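Local atomic coordinates of histidine kinase (Pseudomonas aeruginosa, PDB entry 7C1I), a protein that probably relays phosphoryl groups between sensor kinases and response regulators, as a histidine-containing phosphotransfer protein of two-component signalling. Residues L26-L37 against F101-R112. Numbering follows the deposited sequence.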
ATOM      1  N   LEU A  26      19.878   5.591 -16.624  1.00 19.24           N
ATOM      2  CA  LEU A  26      18.533   5.063 -16.269  1.00 16.69           C
ATOM      3  C   LEU A  26      18.678   3.968 -15.206  1.00 21.09           C
ATOM      4  O   LEU A  26      17.896   3.928 -14.232  1.00 18.57           O
ATOM      5  CB  LEU A  26      17.886   4.489 -17.534  1.00 17.13           C
ATOM      6  CG  LEU A  26      17.593   5.562 -18.582  1.00 17.94           C
ATOM      7  CD1 LEU A  26      17.060   4.909 -19.849  1.00 22.30           C
ATOM      8  CD2 LEU A  26      16.673   6.730 -18.270  1.00 19.21           C
ATOM      9  N   ASP A  27      19.544   2.969 -15.404  1.00 16.48           N
ATOM     10  CA  ASP A  27      19.763   1.777 -14.542  1.00 17.12           C
ATOM     11  C   ASP A  27      20.183   2.310 -13.167  1.00 17.50           C
ATOM     12  O   ASP A  27      19.739   1.731 -12.157  1.00 19.13           O
ATOM     13  CB  ASP A  27      20.787   0.793 -15.113  1.00 22.41           C
ATOM     14  CG  ASP A  27      20.209   0.039 -16.298  1.00 27.36           C
ATOM     15  OD1 ASP A  27      18.970  -0.049 -16.390  1.00 27.83           O
ATOM     16  OD2 ASP A  27      21.074  -0.507 -17.009  1.00 25.97           O
ATOM     17  N   THR A  28      21.124   3.257 -13.215  0.52 16.78           N
ATOM     18  CA  THR A  28      21.771   3.691 -11.947  0.52 18.33           C
ATOM     19  C   THR A  28      20.695   4.357 -11.082  0.52 16.58           C
ATOM     20  O   THR A  28      20.777   4.015  -9.883  0.52 15.59           O
ATOM     21  CB  THR A  28      22.950   4.652 -12.137  0.52 19.32           C
ATOM     22  OG1 THR A  28      23.889   3.876 -12.882  0.52 18.39           O
ATOM     23  CG2 THR A  28      23.590   5.087 -10.837  0.52 17.00           C
ATOM     24  N   PHE A  29      19.879   5.184 -11.744  1.00 16.17           N
ATOM     25  CA  PHE A  29      18.837   5.992 -11.058  1.00 16.67           C
ATOM     26  C   PHE A  29      17.906   5.012 -10.335  1.00 18.90           C
ATOM     27  O   PHE A  29      17.506   5.213  -9.173  1.00 16.04           O
ATOM     28  CB  PHE A  29      18.021   6.895 -11.984  1.00 16.60           C
ATOM     29  CG  PHE A  29      16.911   7.569 -11.215  1.00 14.92           C
ATOM     30  CD1 PHE A  29      17.234   8.565 -10.307  1.00 16.69           C
ATOM     31  CD2 PHE A  29      15.593   7.184 -11.386  1.00 16.97           C
ATOM     32  CE1 PHE A  29      16.247   9.326  -9.701  1.00 20.01           C
ATOM     33  CE2 PHE A  29      14.619   7.798 -10.613  1.00 17.25           C
ATOM     34  CZ  PHE A  29      14.954   8.874  -9.824  1.00 18.58           C
ATOM     35  N   VAL A  30      17.573   3.901 -10.999  1.00 14.37           N
ATOM     36  CA  VAL A  30      16.666   2.894 -10.371  1.00 15.48           C
ATOM     37  C   VAL A  30      17.351   2.389  -9.096  1.00 16.73           C
ATOM     38  O   VAL A  30      16.757   2.296  -8.003  1.00 17.15           O
ATOM     39  CB  VAL A  30      16.221   1.782 -11.340  1.00 15.41           C
ATOM     40  CG1 VAL A  30      15.538   0.608 -10.655  1.00 18.55           C
ATOM     41  CG2 VAL A  30      15.371   2.434 -12.418  1.00 18.24           C
ATOM     42  N   LEU A  31      18.588   1.887  -9.178  1.00 15.58           N
ATOM     43  CA  LEU A  31      19.269   1.269  -8.009  1.00 18.11           C
ATOM     44  C   LEU A  31      19.479   2.350  -6.943  1.00 18.46           C
ATOM     45  O   LEU A  31      19.250   2.006  -5.766  1.00 19.10           O
ATOM     46  CB  LEU A  31      20.593   0.673  -8.496  1.00 21.30           C
ATOM     47  CG  LEU A  31      20.349  -0.559  -9.365  1.00 22.31           C
ATOM     48  CD1 LEU A  31      21.665  -1.063  -9.936  1.00 30.47           C
ATOM     49  CD2 LEU A  31      19.608  -1.713  -8.706  1.00 25.86           C
ATOM     50  N   ASP A  32      19.919   3.560  -7.301  1.00 16.76           N
ATOM     51  CA  ASP A  32      20.197   4.629  -6.303  1.00 19.59           C
ATOM     52  C   ASP A  32      18.882   4.869  -5.553  1.00 20.99           C
ATOM     53  O   ASP A  32      18.881   5.021  -4.315  1.00 18.28           O
ATOM     54  CB  ASP A  32      20.731   5.892  -6.982  1.00 21.88           C
ATOM     55  CG  ASP A  32      22.182   5.783  -7.418  1.00 23.36           C
ATOM     56  OD1 ASP A  32      22.835   4.765  -7.111  1.00 26.14           O
ATOM     57  OD2 ASP A  32      22.506   6.778  -8.096  1.00 27.78           O
ATOM     58  N   SER A  33      17.803   5.085  -6.312  1.00 18.32           N
ATOM     59  CA  SER A  33      16.483   5.460  -5.739  1.00 16.31           C
ATOM     60  C   SER A  33      16.013   4.332  -4.815  1.00 20.56           C
ATOM     61  O   SER A  33      15.394   4.642  -3.779  1.00 15.51           O
ATOM     62  CB  SER A  33      15.526   5.827  -6.845  1.00 16.66           C
ATOM     63  OG  SER A  33      15.915   6.962  -7.606  1.00 16.05           O
ATOM     64  N   GLU A  34      16.065   3.059  -5.217  1.00 16.53           N
ATOM     65  CA  GLU A  34      15.637   1.905  -4.380  1.00 17.76           C
ATOM     66  C   GLU A  34      16.451   1.996  -3.084  1.00 16.88           C
ATOM     67  O   GLU A  34      15.826   1.692  -2.051  1.00 15.78           O
ATOM     68  CB  GLU A  34      15.786   0.606  -5.175  1.00 18.17           C
ATOM     69  CG  GLU A  34      14.702   0.558  -6.237  1.00 19.68           C
ATOM     70  CD  GLU A  34      14.809  -0.698  -7.086  1.00 21.99           C
ATOM     71  OE1 GLU A  34      15.925  -1.247  -7.179  1.00 21.57           O
ATOM     72  OE2 GLU A  34      13.789  -0.948  -7.764  1.00 19.77           O
ATOM     73  N   GLU A  35      17.783   2.110  -3.083  0.57 16.27           N
ATOM     74  CA  GLU A  35      18.556   2.115  -1.812  0.57 15.87           C
ATOM     75  C   GLU A  35      18.085   3.294  -0.951  0.57 17.72           C
ATOM     76  O   GLU A  35      17.931   3.087   0.269  0.57 15.44           O
ATOM     77  CB  GLU A  35      20.057   2.212  -2.092  0.57 20.15           C
ATOM     78  CG  GLU A  35      20.882   2.246  -0.819  0.57 23.09           C
ATOM     79  CD  GLU A  35      21.107   3.581  -0.129  0.57 37.45           C
ATOM     80  OE1 GLU A  35      21.336   3.562   1.096  0.57 45.93           O
ATOM     81  OE2 GLU A  35      21.045   4.602  -0.844  0.57 44.60           O
ATOM     82  N   ARG A  36      17.780   4.456  -1.536  0.57 13.74           N
ATOM     83  CA  ARG A  36      17.347   5.642  -0.749  0.57 15.11           C
ATOM     84  C   ARG A  36      15.943   5.509  -0.146  0.57 16.68           C
ATOM     85  O   ARG A  36      15.555   6.029   0.921  0.57 12.50           O
ATOM     86  CB  ARG A  36      17.304   6.888  -1.639  0.57 13.03           C
ATOM     87  CG  ARG A  36      18.662   7.434  -2.055  0.57 15.40           C
ATOM     88  CD  ARG A  36      18.713   8.714  -2.868  0.57 20.34           C
ATOM     89  NE  ARG A  36      20.098   9.162  -2.813  0.57 21.01           N
ATOM     90  CZ  ARG A  36      20.692   9.642  -3.899  0.57 27.74           C
ATOM     91  NH1 ARG A  36      19.950   9.818  -4.980  0.57 21.87           N
ATOM     92  NH2 ARG A  36      21.937  10.060  -3.764  0.57 30.26           N
ATOM     93  N   LEU A  37      15.069   4.849  -0.914  1.00 14.33           N
ATOM     94  CA  LEU A  37      13.774   4.453  -0.297  1.00 15.22           C
ATOM     95  C   LEU A  37      14.063   3.523   0.886  1.00 15.05           C
ATOM     96  O   LEU A  37      13.339   3.659   1.891  1.00 15.81           O
ATOM     97  CB  LEU A  37      12.875   3.828  -1.369  1.00 14.37           C
ATOM     98  CG  LEU A  37      12.239   4.864  -2.294  1.00 15.62           C
ATOM     99  CD1 LEU A  37      11.719   4.224  -3.573  1.00 19.71           C
ATOM    100  CD2 LEU A  37      11.155   5.659  -1.582  1.00 17.11           C
ATOM    101  N   PHE A 101       7.773   6.860  -7.731  1.00 13.66           N
ATOM    102  CA  PHE A 101       9.002   6.131  -8.138  1.00 13.72           C
ATOM    103  C   PHE A 101       8.597   4.924  -8.991  1.00 14.07           C
ATOM    104  O   PHE A 101       9.216   4.599 -10.020  1.00 13.64           O
ATOM    105  CB  PHE A 101       9.928   5.720  -6.990  1.00 13.31           C
ATOM    106  CG  PHE A 101      11.079   4.909  -7.528  1.00 12.89           C
ATOM    107  CD1 PHE A 101      12.061   5.462  -8.333  1.00 15.21           C
ATOM    108  CD2 PHE A 101      11.155   3.547  -7.289  1.00 11.64           C
ATOM    109  CE1 PHE A 101      13.051   4.635  -8.840  1.00 14.76           C
ATOM    110  CE2 PHE A 101      12.164   2.719  -7.752  1.00 14.83           C
ATOM    111  CZ  PHE A 101      13.149   3.302  -8.516  1.00 14.20           C
ATOM    112  N   ALA A 102       7.520   4.211  -8.648  1.00 12.75           N
ATOM    113  CA  ALA A 102       7.164   2.993  -9.415  1.00 11.51           C
ATOM    114  C   ALA A 102       6.872   3.411 -10.860  1.00 14.27           C
ATOM    115  O   ALA A 102       7.163   2.614 -11.773  1.00 13.34           O
ATOM    116  CB  ALA A 102       5.955   2.323  -8.809  1.00 14.41           C
ATOM    117  N   ILE A 103       6.294   4.597 -11.056  1.00 11.64           N
ATOM    118  CA  ILE A 103       5.990   5.080 -12.436  1.00 11.99           C
ATOM    119  C   ILE A 103       7.324   5.353 -13.138  1.00 14.85           C
ATOM    120  O   ILE A 103       7.493   4.960 -14.307  1.00 14.60           O
ATOM    121  CB  ILE A 103       5.060   6.308 -12.446  1.00 13.01           C
ATOM    122  CG1 ILE A 103       3.726   5.994 -11.765  1.00 14.49           C
ATOM    123  CG2 ILE A 103       4.957   6.876 -13.854  1.00 16.63           C
ATOM    124  CD1 ILE A 103       2.845   7.211 -11.618  1.00 15.57           C
ATOM    125  N   VAL A 104       8.149   6.189 -12.499  1.00 13.43           N
ATOM    126  CA  VAL A 104       9.450   6.512 -13.159  1.00 14.28           C
ATOM    127  C   VAL A 104      10.181   5.201 -13.464  1.00 14.44           C
ATOM    128  O   VAL A 104      10.770   5.044 -14.554  1.00 15.03           O
ATOM    129  CB  VAL A 104      10.288   7.375 -12.195  1.00 13.84           C
ATOM    130  CG1 VAL A 104      11.665   7.541 -12.823  1.00 16.60           C
ATOM    131  CG2 VAL A 104       9.518   8.680 -12.069  1.00 16.22           C
ATOM    132  N   ARG A 105      10.207   4.207 -12.570  1.00 12.61           N
ATOM    133  CA  ARG A 105      10.912   2.906 -12.714  1.00 13.11           C
ATOM    134  C   ARG A 105      10.396   2.269 -14.010  1.00 14.74           C
ATOM    135  O   ARG A 105      11.253   1.817 -14.795  1.00 15.01           O
ATOM    136  CB  ARG A 105      10.727   2.055 -11.454  1.00 14.43           C
ATOM    137  CG  ARG A 105      11.631   0.836 -11.560  1.00 15.16           C
ATOM    138  CD  ARG A 105      11.405  -0.035 -10.338  1.00 14.77           C
ATOM    139  NE  ARG A 105      12.342  -1.138 -10.202  1.00 15.61           N
ATOM    140  CZ  ARG A 105      12.475  -2.227 -10.950  1.00 16.90           C
ATOM    141  NH1 ARG A 105      11.646  -2.408 -11.962  1.00 16.03           N
ATOM    142  NH2 ARG A 105      13.453  -3.083 -10.713  1.00 19.41           N
ATOM    143  N   ILE A 106       9.084   2.051 -14.138  1.00 14.97           N
ATOM    144  CA  ILE A 106       8.651   1.221 -15.302  1.00 14.16           C
ATOM    145  C   ILE A 106       8.963   2.017 -16.574  1.00 15.25           C
ATOM    146  O   ILE A 106       9.297   1.375 -17.591  1.00 15.86           O
ATOM    147  CB  ILE A 106       7.176   0.796 -15.154  1.00 13.18           C
ATOM    148  CG1 ILE A 106       6.794  -0.080 -16.351  1.00 17.17           C
ATOM    149  CG2 ILE A 106       6.206   1.962 -15.228  1.00 13.16           C
ATOM    150  CD1 ILE A 106       7.524  -1.390 -16.501  1.00 21.05           C
ATOM    151  N   LEU A 107       8.825   3.346 -16.587  1.00 13.24           N
ATOM    152  CA  LEU A 107       9.120   4.141 -17.810  1.00 13.15           C
ATOM    153  C   LEU A 107      10.618   3.967 -18.079  1.00 15.76           C
ATOM    154  O   LEU A 107      11.000   3.873 -19.262  1.00 15.93           O
ATOM    155  CB  LEU A 107       8.753   5.616 -17.642  1.00 14.33           C
ATOM    156  CG  LEU A 107       7.253   5.854 -17.468  1.00 17.97           C
ATOM    157  CD1 LEU A 107       6.985   7.314 -17.136  1.00 18.31           C
ATOM    158  CD2 LEU A 107       6.593   5.442 -18.775  1.00 21.92           C
ATOM    159  N   PHE A 108      11.483   3.984 -17.059  1.00 13.19           N
ATOM    160  CA  PHE A 108      12.928   3.821 -17.364  1.00 14.21           C
ATOM    161  C   PHE A 108      13.235   2.384 -17.801  1.00 17.21           C
ATOM    162  O   PHE A 108      14.097   2.206 -18.687  1.00 17.82           O
ATOM    163  CB  PHE A 108      13.773   4.210 -16.147  1.00 14.36           C
ATOM    164  CG  PHE A 108      13.939   5.697 -15.961  1.00 13.75           C
ATOM    165  CD1 PHE A 108      13.220   6.674 -16.629  1.00 13.84           C
ATOM    166  CD2 PHE A 108      14.831   6.072 -14.968  1.00 15.13           C
ATOM    167  CE1 PHE A 108      13.410   8.040 -16.487  1.00 16.48           C
ATOM    168  CE2 PHE A 108      15.027   7.435 -14.816  1.00 14.21           C
ATOM    169  CZ  PHE A 108      14.319   8.386 -15.513  1.00 13.77           C
ATOM    170  N   LYS A 109      12.581   1.350 -17.264  1.00 16.75           N
ATOM    171  CA  LYS A 109      12.864  -0.050 -17.681  1.00 15.88           C
ATOM    172  C   LYS A 109      12.380  -0.193 -19.129  1.00 19.15           C
ATOM    173  O   LYS A 109      13.100  -0.823 -19.933  1.00 19.69           O
ATOM    174  CB  LYS A 109      12.045  -0.985 -16.786  1.00 19.06           C
ATOM    175  CG  LYS A 109      12.609  -1.071 -15.374  1.00 22.66           C
ATOM    176  CD  LYS A 109      13.821  -1.977 -15.341  1.00 23.00           C
ATOM    177  CE  LYS A 109      14.580  -2.033 -14.033  1.00 33.81           C
ATOM    178  NZ  LYS A 109      15.628  -3.073 -14.168  1.00 32.40           N
ATOM    179  N   GLN A 110      11.275   0.465 -19.491  1.00 15.15           N
ATOM    180  CA  GLN A 110      10.777   0.402 -20.891  1.00 16.87           C
ATOM    181  C   GLN A 110      11.840   0.981 -21.832  1.00 20.77           C
ATOM    182  O   GLN A 110      12.163   0.382 -22.878  1.00 20.27           O
ATOM    183  CB  GLN A 110       9.420   1.104 -20.971  1.00 19.85           C
ATOM    184  CG  GLN A 110       8.763   1.051 -22.342  1.00 21.57           C
ATOM    185  CD  GLN A 110       7.429   1.755 -22.268  1.00 25.33           C
ATOM    186  OE1 GLN A 110       7.309   2.852 -21.729  1.00 25.17           O
ATOM    187  NE2 GLN A 110       6.456   1.223 -22.990  1.00 22.18           N
ATOM    188  N   GLU A 111      12.269   2.207 -21.512  1.00 17.22           N
ATOM    189  CA  GLU A 111      13.195   2.963 -22.399  1.00 16.52           C
ATOM    190  C   GLU A 111      14.481   2.129 -22.437  1.00 18.44           C
ATOM    191  O   GLU A 111      15.127   2.021 -23.500  1.00 18.50           O
ATOM    192  CB  GLU A 111      13.481   4.336 -21.789  1.00 17.76           C
ATOM    193  CG  GLU A 111      14.446   5.110 -22.668  1.00 21.73           C
ATOM    194  CD  GLU A 111      13.987   5.354 -24.095  1.00 26.61           C
ATOM    195  OE1 GLU A 111      12.766   5.355 -24.349  1.00 26.40           O
ATOM    196  OE2 GLU A 111      14.873   5.691 -24.907  1.00 25.32           O
ATOM    197  N   ARG A 112      15.005   1.574 -21.341  1.00 16.18           N
ATOM    198  CA  ARG A 112      16.317   0.874 -21.283  1.00 15.98           C
ATOM    199  C   ARG A 112      16.322  -0.264 -22.308  1.00 18.04           C
ATOM    200  O   ARG A 112      17.416  -0.653 -22.763  1.00 16.49           O
ATOM    201  CB  ARG A 112      16.606   0.345 -19.874  1.00 17.82           C
ATOM    202  CG  ARG A 112      17.857  -0.496 -19.665  1.00 20.83           C
ATOM    203  CD  ARG A 112      19.034   0.419 -19.947  1.00 18.60           C
ATOM    204  NE  ARG A 112      20.245  -0.383 -19.848  1.00 20.35           N
ATOM    205  CZ  ARG A 112      20.784  -1.118 -20.814  1.00 29.07           C
ATOM    206  NH1 ARG A 112      20.156  -1.208 -21.972  1.00 23.41           N
ATOM    207  NH2 ARG A 112      21.907  -1.791 -20.629  1.00 26.77           N
TER
HETATM  208  O   HOH W   1      17.261  -2.508 -16.534  1.00 32.72           O
HETATM  209  O   HOH W   2      15.940  -2.970  -9.189  1.00 21.73           O
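Phe101 packs as a knob into a hole on helix 26-37, formed by Val30, Ser33, Glu34 and Leu37. With CG anti to the backbone N (chi1 176°), the ring reaches across the interface until CE1 lies 3.4 Å from Ser33 CB, while Leu37 CD1 touches CD2. Phe29 CE2 abuts the rim of the ring, almost level with it. At the other end of the apolar seam, Leu26 CD2 sits squarely over one face of Phe108, 3.6 Å from the ring centroid, in a CH-pi contact; Val104 CG1 covers the opposite face, so the ring is sandwiched between methyl groups. Phe29 meets Phe108 obliquely, CD2 to CE2 at 3.5 Å.

Two salt bridges line one margin of this core. Arg105, its chain stretched out as far as NE, passes Val30 CG1 and donates a nearly straight bond from NE to Glu34 OE2 (2.8 Å, 166°), while a water joins its NH2 to Glu34 OE1. Arg112 NE donates to Asp27 OD2 (3.0 Å), approaching from above the carboxylate plane; another water links Asp27 OD1 to Lys109 NZ.

Arg105 NH1 also holds Gln45 O of a second subunit. Segments 26-37 and 101-112 run antiparallel, their axes at 152° and 9.7 Å apart at closest approach, within helices 22-45 and 90-112, neighbours in the helical bundle of the Hpt domain, and Phe29 and Ser33 extend the packing to helix 49-65.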